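Arginyl-tRNA synthetase, putative (Plasmodium falciparum, PDB 5JLD) probably joins L-arginine to its cognate tRNA at the expense of ATP, releasing AMP and diphosphate, as a class I aminoacyl-tRNA synthetase. Local coordinates at residues 275-289 with 322-335. Numbering follows the deposited sequence.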
loop_
_atom_site.group_PDB
_atom_site.type_symbol
_atom_site.label_atom_id
_atom_site.label_comp_id
_atom_site.label_asym_id
_atom_site.label_seq_id
_atom_site.Cartn_x
_atom_site.Cartn_y
_atom_site.Cartn_z
ATOM N N GLU A 275 -19.035 -11.971 -5.980
ATOM C CA GLU A 275 -20.355 -11.801 -5.384
ATOM C C GLU A 275 -21.098 -13.147 -5.255
ATOM O O GLU A 275 -21.723 -13.424 -4.231
ATOM C CB GLU A 275 -21.183 -10.816 -6.223
ATOM C CG GLU A 275 -20.639 -9.388 -6.178
ATOM C CD GLU A 275 -21.229 -8.471 -7.239
ATOM O OE1 GLU A 275 -21.829 -8.968 -8.224
ATOM O OE2 GLU A 275 -21.056 -7.239 -7.094
ATOM N N SER A 276 -21.004 -13.980 -6.292
ATOM C CA SER A 276 -21.695 -15.279 -6.324
ATOM C C SER A 276 -21.371 -16.102 -5.085
ATOM O O SER A 276 -22.249 -16.773 -4.530
ATOM C CB SER A 276 -21.321 -16.073 -7.584
ATOM O OG SER A 276 -19.947 -16.449 -7.580
ATOM N N PHE A 277 -20.117 -16.002 -4.639
ATOM C CA PHE A 277 -19.631 -16.765 -3.487
ATOM C C PHE A 277 -20.498 -16.542 -2.254
ATOM O O PHE A 277 -20.650 -17.441 -1.428
ATOM C CB PHE A 277 -18.163 -16.420 -3.173
ATOM C CG PHE A 277 -17.602 -17.158 -1.972
ATOM C CD1 PHE A 277 -17.079 -18.442 -2.105
ATOM C CD2 PHE A 277 -17.607 -16.575 -0.717
ATOM C CE1 PHE A 277 -16.562 -19.130 -1.003
ATOM C CE2 PHE A 277 -17.100 -17.263 0.398
ATOM C CZ PHE A 277 -16.574 -18.542 0.250
ATOM N N TYR A 278 -21.090 -15.360 -2.127
ATOM C CA TYR A 278 -21.835 -15.091 -0.903
ATOM C C TYR A 278 -23.317 -15.427 -1.021
ATOM O O TYR A 278 -24.029 -15.483 -0.018
ATOM C CB TYR A 278 -21.643 -13.637 -0.495
ATOM C CG TYR A 278 -20.173 -13.301 -0.337
ATOM C CD1 TYR A 278 -19.499 -13.575 0.857
ATOM C CD2 TYR A 278 -19.457 -12.728 -1.384
ATOM C CE1 TYR A 278 -18.136 -13.263 1.019
ATOM C CE2 TYR A 278 -18.102 -12.416 -1.243
ATOM C CZ TYR A 278 -17.445 -12.693 -0.037
ATOM O OH TYR A 278 -16.114 -12.395 0.094
ATOM N N VAL A 279 -23.765 -15.665 -2.248
ATOM C CA VAL A 279 -25.182 -15.865 -2.490
ATOM C C VAL A 279 -25.814 -16.954 -1.581
ATOM O O VAL A 279 -26.885 -16.724 -1.026
ATOM C CB VAL A 279 -25.421 -16.172 -3.987
ATOM C CG1 VAL A 279 -26.841 -16.695 -4.238
ATOM C CG2 VAL A 279 -25.142 -14.902 -4.812
ATOM N N PRO A 280 -25.137 -18.104 -1.372
ATOM C CA PRO A 280 -25.776 -19.108 -0.495
ATOM C C PRO A 280 -25.808 -18.774 1.007
ATOM O O PRO A 280 -26.299 -19.599 1.763
ATOM C CB PRO A 280 -24.914 -20.361 -0.700
ATOM C CG PRO A 280 -24.131 -20.109 -1.963
ATOM C CD PRO A 280 -23.905 -18.631 -1.986
ATOM N N MET A 281 -25.296 -17.633 1.454
ATOM C CA MET A 281 -25.363 -17.349 2.884
ATOM C C MET A 281 -26.149 -16.071 3.196
ATOM O O MET A 281 -26.378 -15.738 4.373
ATOM C CB MET A 281 -23.954 -17.290 3.485
ATOM C CG MET A 281 -23.071 -16.141 3.043
ATOM S SD MET A 281 -21.363 -16.305 3.678
ATOM C CE MET A 281 -20.712 -17.576 2.579
ATOM N N LEU A 282 -26.622 -15.406 2.138
ATOM C CA LEU A 282 -27.321 -14.126 2.272
ATOM C C LEU A 282 -28.524 -14.191 3.242
ATOM O O LEU A 282 -28.675 -13.335 4.117
ATOM C CB LEU A 282 -27.770 -13.638 0.891
ATOM C CG LEU A 282 -26.676 -13.204 -0.099
ATOM C CD1 LEU A 282 -27.258 -12.782 -1.451
ATOM C CD2 LEU A 282 -25.830 -12.056 0.490
ATOM N N SER A 283 -29.349 -15.230 3.125
ATOM C CA SER A 283 -30.529 -15.338 3.994
ATOM C C SER A 283 -30.060 -15.471 5.448
ATOM O O SER A 283 -30.576 -14.783 6.340
ATOM C CB SER A 283 -31.414 -16.515 3.576
ATOM O OG SER A 283 -32.262 -16.137 2.505
ATOM N N THR A 284 -29.016 -16.275 5.658
ATOM C CA THR A 284 -28.421 -16.387 6.980
ATOM C C THR A 284 -28.034 -14.979 7.471
ATOM O O THR A 284 -28.438 -14.548 8.567
ATOM C CB THR A 284 -27.190 -17.328 6.966
ATOM O OG1 THR A 284 -27.634 -18.686 6.880
ATOM C CG2 THR A 284 -26.335 -17.168 8.220
ATOM N N VAL A 285 -27.345 -14.224 6.624
ATOM C CA VAL A 285 -26.854 -12.928 7.096
ATOM C C VAL A 285 -28.066 -12.071 7.426
ATOM O O VAL A 285 -28.106 -11.436 8.493
ATOM C CB VAL A 285 -25.922 -12.221 6.075
ATOM C CG1 VAL A 285 -25.533 -10.821 6.575
ATOM C CG2 VAL A 285 -24.655 -13.039 5.873
ATOM N N LEU A 286 -29.111 -12.157 6.593
ATOM C CA LEU A 286 -30.212 -11.229 6.801
ATOM C C LEU A 286 -30.921 -11.673 8.063
ATOM O O LEU A 286 -31.332 -10.827 8.881
ATOM C CB LEU A 286 -31.153 -11.179 5.608
ATOM C CG LEU A 286 -30.623 -10.376 4.416
ATOM C CD1 LEU A 286 -31.726 -10.153 3.424
ATOM C CD2 LEU A 286 -30.009 -9.033 4.844
ATOM N N ASP A 287 -30.963 -13.000 8.260
ATOM C CA ASP A 287 -31.647 -13.556 9.422
ATOM C C ASP A 287 -30.969 -12.977 10.633
ATOM O O ASP A 287 -31.640 -12.438 11.527
ATOM C CB ASP A 287 -31.612 -15.088 9.426
ATOM C CG ASP A 287 -32.655 -15.694 8.491
ATOM O OD1 ASP A 287 -33.627 -14.981 8.156
ATOM O OD2 ASP A 287 -32.497 -16.866 8.080
ATOM N N LEU A 288 -29.633 -12.972 10.598
ATOM C CA LEU A 288 -28.886 -12.494 11.761
ATOM C C LEU A 288 -29.264 -11.045 12.020
ATOM O O LEU A 288 -29.636 -10.683 13.146
ATOM C CB LEU A 288 -27.372 -12.647 11.558
ATOM C CG LEU A 288 -26.917 -14.109 11.740
ATOM C CD1 LEU A 288 -25.441 -14.262 11.407
ATOM C CD2 LEU A 288 -27.205 -14.629 13.155
ATOM N N LEU A 289 -29.253 -10.240 10.957
ATOM C CA LEU A 289 -29.530 -8.824 11.114
ATOM C C LEU A 289 -30.951 -8.619 11.614
ATOM O O LEU A 289 -31.186 -7.766 12.467
ATOM C CB LEU A 289 -29.298 -8.084 9.806
ATOM C CG LEU A 289 -27.795 -7.933 9.565
ATOM C CD1 LEU A 289 -27.519 -7.454 8.158
ATOM C CD2 LEU A 289 -27.188 -6.979 10.607
ATOM N N TYR A 322 -33.031 -9.892 -2.378
ATOM C CA TYR A 322 -31.878 -9.356 -1.675
ATOM C C TYR A 322 -31.515 -7.942 -2.166
ATOM O O TYR A 322 -31.393 -7.712 -3.371
ATOM C CB TYR A 322 -30.688 -10.307 -1.838
ATOM C CG TYR A 322 -30.952 -11.715 -1.332
ATOM C CD1 TYR A 322 -31.341 -11.939 -0.012
ATOM C CD2 TYR A 322 -30.812 -12.820 -2.176
ATOM C CE1 TYR A 322 -31.572 -13.218 0.466
ATOM C CE2 TYR A 322 -31.039 -14.096 -1.716
ATOM C CZ TYR A 322 -31.420 -14.297 -0.395
ATOM O OH TYR A 322 -31.650 -15.586 0.046
ATOM N N GLY A 323 -31.358 -7.004 -1.236
ATOM C CA GLY A 323 -31.050 -5.612 -1.574
ATOM C C GLY A 323 -29.638 -5.447 -2.110
ATOM O O GLY A 323 -28.773 -6.283 -1.839
ATOM N N TYR A 324 -29.369 -4.377 -2.857
ATOM C CA TYR A 324 -28.068 -4.298 -3.520
ATOM C C TYR A 324 -26.901 -3.979 -2.567
ATOM O O TYR A 324 -25.749 -3.936 -2.998
ATOM C CB TYR A 324 -28.095 -3.300 -4.691
ATOM C CG TYR A 324 -28.494 -1.856 -4.425
ATOM C CD1 TYR A 324 -27.691 -1.004 -3.664
ATOM C CD2 TYR A 324 -29.646 -1.323 -5.009
ATOM C CE1 TYR A 324 -28.049 0.330 -3.452
ATOM C CE2 TYR A 324 -30.015 0.004 -4.803
ATOM C CZ TYR A 324 -29.210 0.826 -4.023
ATOM O OH TYR A 324 -29.572 2.139 -3.819
ATOM N N ASP A 325 -27.190 -3.814 -1.279
ATOM C CA ASP A 325 -26.131 -3.619 -0.288
ATOM C C ASP A 325 -25.890 -4.882 0.550
ATOM O O ASP A 325 -25.022 -4.898 1.430
ATOM C CB ASP A 325 -26.479 -2.429 0.616
ATOM C CG ASP A 325 -26.433 -1.111 -0.129
ATOM O OD1 ASP A 325 -25.434 -0.896 -0.841
ATOM O OD2 ASP A 325 -27.402 -0.315 -0.039
ATOM N N SER A 326 -26.657 -5.936 0.267
ATOM C CA SER A 326 -26.624 -7.165 1.070
ATOM C C SER A 326 -25.325 -7.942 0.865
ATOM O O SER A 326 -24.764 -8.512 1.809
ATOM C CB SER A 326 -27.827 -8.053 0.736
ATOM O OG SER A 326 -27.888 -8.345 -0.654
ATOM N N THR A 327 -24.815 -7.944 -0.362
ATOM C CA THR A 327 -23.552 -8.638 -0.633
ATOM C C THR A 327 -22.360 -8.052 0.152
ATOM O O THR A 327 -21.535 -8.804 0.674
ATOM C CB THR A 327 -23.213 -8.624 -2.143
ATOM O OG1 THR A 327 -24.211 -9.362 -2.861
ATOM C CG2 THR A 327 -21.845 -9.252 -2.400
ATOM N N ASP A 328 -22.252 -6.732 0.254
ATOM C CA ASP A 328 -21.075 -6.157 0.948
ATOM C C ASP A 328 -21.117 -6.490 2.446
ATOM O O ASP A 328 -20.116 -6.911 3.058
ATOM C CB ASP A 328 -21.009 -4.650 0.742
ATOM C CG ASP A 328 -20.638 -4.267 -0.680
ATOM O OD1 ASP A 328 -20.008 -5.081 -1.384
ATOM O OD2 ASP A 328 -20.958 -3.135 -1.087
ATOM N N VAL A 329 -22.320 -6.369 3.005
ATOM C CA VAL A 329 -22.550 -6.694 4.404
ATOM C C VAL A 329 -22.230 -8.170 4.671
ATOM O O VAL A 329 -21.548 -8.489 5.646
ATOM C CB VAL A 329 -24.007 -6.360 4.816
ATOM C CG1 VAL A 329 -24.274 -6.793 6.251
ATOM C CG2 VAL A 329 -24.263 -4.856 4.653
ATOM N N ALA A 330 -22.693 -9.060 3.788
ATOM C CA ALA A 330 -22.418 -10.490 3.939
ATOM C C ALA A 330 -20.932 -10.767 3.831
ATOM O O ALA A 330 -20.399 -11.582 4.581
ATOM C CB ALA A 330 -23.197 -11.338 2.883
ATOM N N ALA A 331 -20.256 -10.112 2.891
ATOM C CA ALA A 331 -18.827 -10.358 2.741
ATOM C C ALA A 331 -18.100 -9.959 4.021
ATOM O O ALA A 331 -17.209 -10.686 4.477
ATOM C CB ALA A 331 -18.253 -9.614 1.539
ATOM N N LEU A 332 -18.475 -8.825 4.620
ATOM C CA LEU A 332 -17.757 -8.425 5.845
ATOM C C LEU A 332 -18.097 -9.391 6.997
ATOM O O LEU A 332 -17.216 -9.758 7.784
ATOM C CB LEU A 332 -18.071 -6.978 6.227
ATOM C CG LEU A 332 -17.161 -6.309 7.265
ATOM C CD1 LEU A 332 -15.675 -6.687 7.117
ATOM C CD2 LEU A 332 -17.322 -4.801 7.142
ATOM N N TYR A 333 -19.368 -9.800 7.084
ATOM C CA TYR A 333 -19.770 -10.883 8.002
ATOM C C TYR A 333 -18.867 -12.116 7.883
ATOM O O TYR A 333 -18.381 -12.666 8.884
ATOM C CB TYR A 333 -21.226 -11.309 7.746
ATOM C CG TYR A 333 -21.547 -12.674 8.332
ATOM C CD1 TYR A 333 -21.900 -12.813 9.668
ATOM C CD2 TYR A 333 -21.458 -13.824 7.555
ATOM C CE1 TYR A 333 -22.168 -14.068 10.210
ATOM C CE2 TYR A 333 -21.721 -15.072 8.087
ATOM C CZ TYR A 333 -22.083 -15.187 9.409
ATOM O OH TYR A 333 -22.346 -16.423 9.927
ATOM N N TYR A 334 -18.651 -12.541 6.642
ATOM C CA TYR A 334 -17.848 -13.718 6.348
ATOM C C TYR A 334 -16.396 -13.508 6.773
ATOM O O TYR A 334 -15.816 -14.359 7.420
ATOM C CB TYR A 334 -17.923 -14.065 4.854
ATOM C CG TYR A 334 -17.017 -15.214 4.434
ATOM C CD1 TYR A 334 -17.414 -16.542 4.584
ATOM C CD2 TYR A 334 -15.752 -14.961 3.899
ATOM C CE1 TYR A 334 -16.568 -17.600 4.196
ATOM C CE2 TYR A 334 -14.914 -15.992 3.515
ATOM C CZ TYR A 334 -15.322 -17.307 3.669
ATOM O OH TYR A 334 -14.462 -18.299 3.281
ATOM N N ARG A 335 -15.823 -12.368 6.409
ATOM C CA ARG A 335 -14.421 -12.087 6.719
ATOM C C ARG A 335 -14.199 -12.033 8.226
ATOM O O ARG A 335 -13.190 -12.528 8.733
ATOM C CB ARG A 335 -13.987 -10.778 6.040
ATOM C CG ARG A 335 -14.034 -10.918 4.518
ATOM C CD ARG A 335 -14.049 -9.601 3.765
ATOM N NE ARG A 335 -13.933 -9.873 2.335
ATOM C CZ ARG A 335 -13.901 -8.964 1.365
ATOM N NH1 ARG A 335 -13.958 -7.655 1.630
ATOM N NH2 ARG A 335 -13.785 -9.372 0.112
HETATM O O HOH W 1 -13.654 -12.675 1.447
#
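S283 OG and Y322 OH share a hydrogen bond of 2.6 Å at one end of a near-perpendicular helix packing in the Rossmann-fold catalytic domain of this class I synthetase. The helical segments 282-289 and 326-335 cross at 86°, with axes 9.7 Å apart. A330 lies near the crossing, its CA 6.0 Å from V285 CA, and its CB packs against L282 CD2 and V285 CG2. L282 also lies over a face of the Y322 ring, its CB 3.9 Å from the centroid in a CH-pi contact, while S283 OG and L286 CD1 meet that ring at its edge; together these contacts probably limit the rotation of the ring.

At the other end, F277, Y278 and Y334 form an aromatic cluster. With CG anti to the backbone N (chi1 179°), F277 presents its ring edge to the face of Y334, the planes 79° apart. Y278 directs its own edge, offset, at Y334, and is sandwiched between A331 CB on one face and F277 CD2 on the opposite one. R335, salt-bridged to D137 of the central parallel sheet through NH1, also reaches this cluster: its NE donates to a water that is also hydrogen-bonded to Y278 OH (2.8 Å).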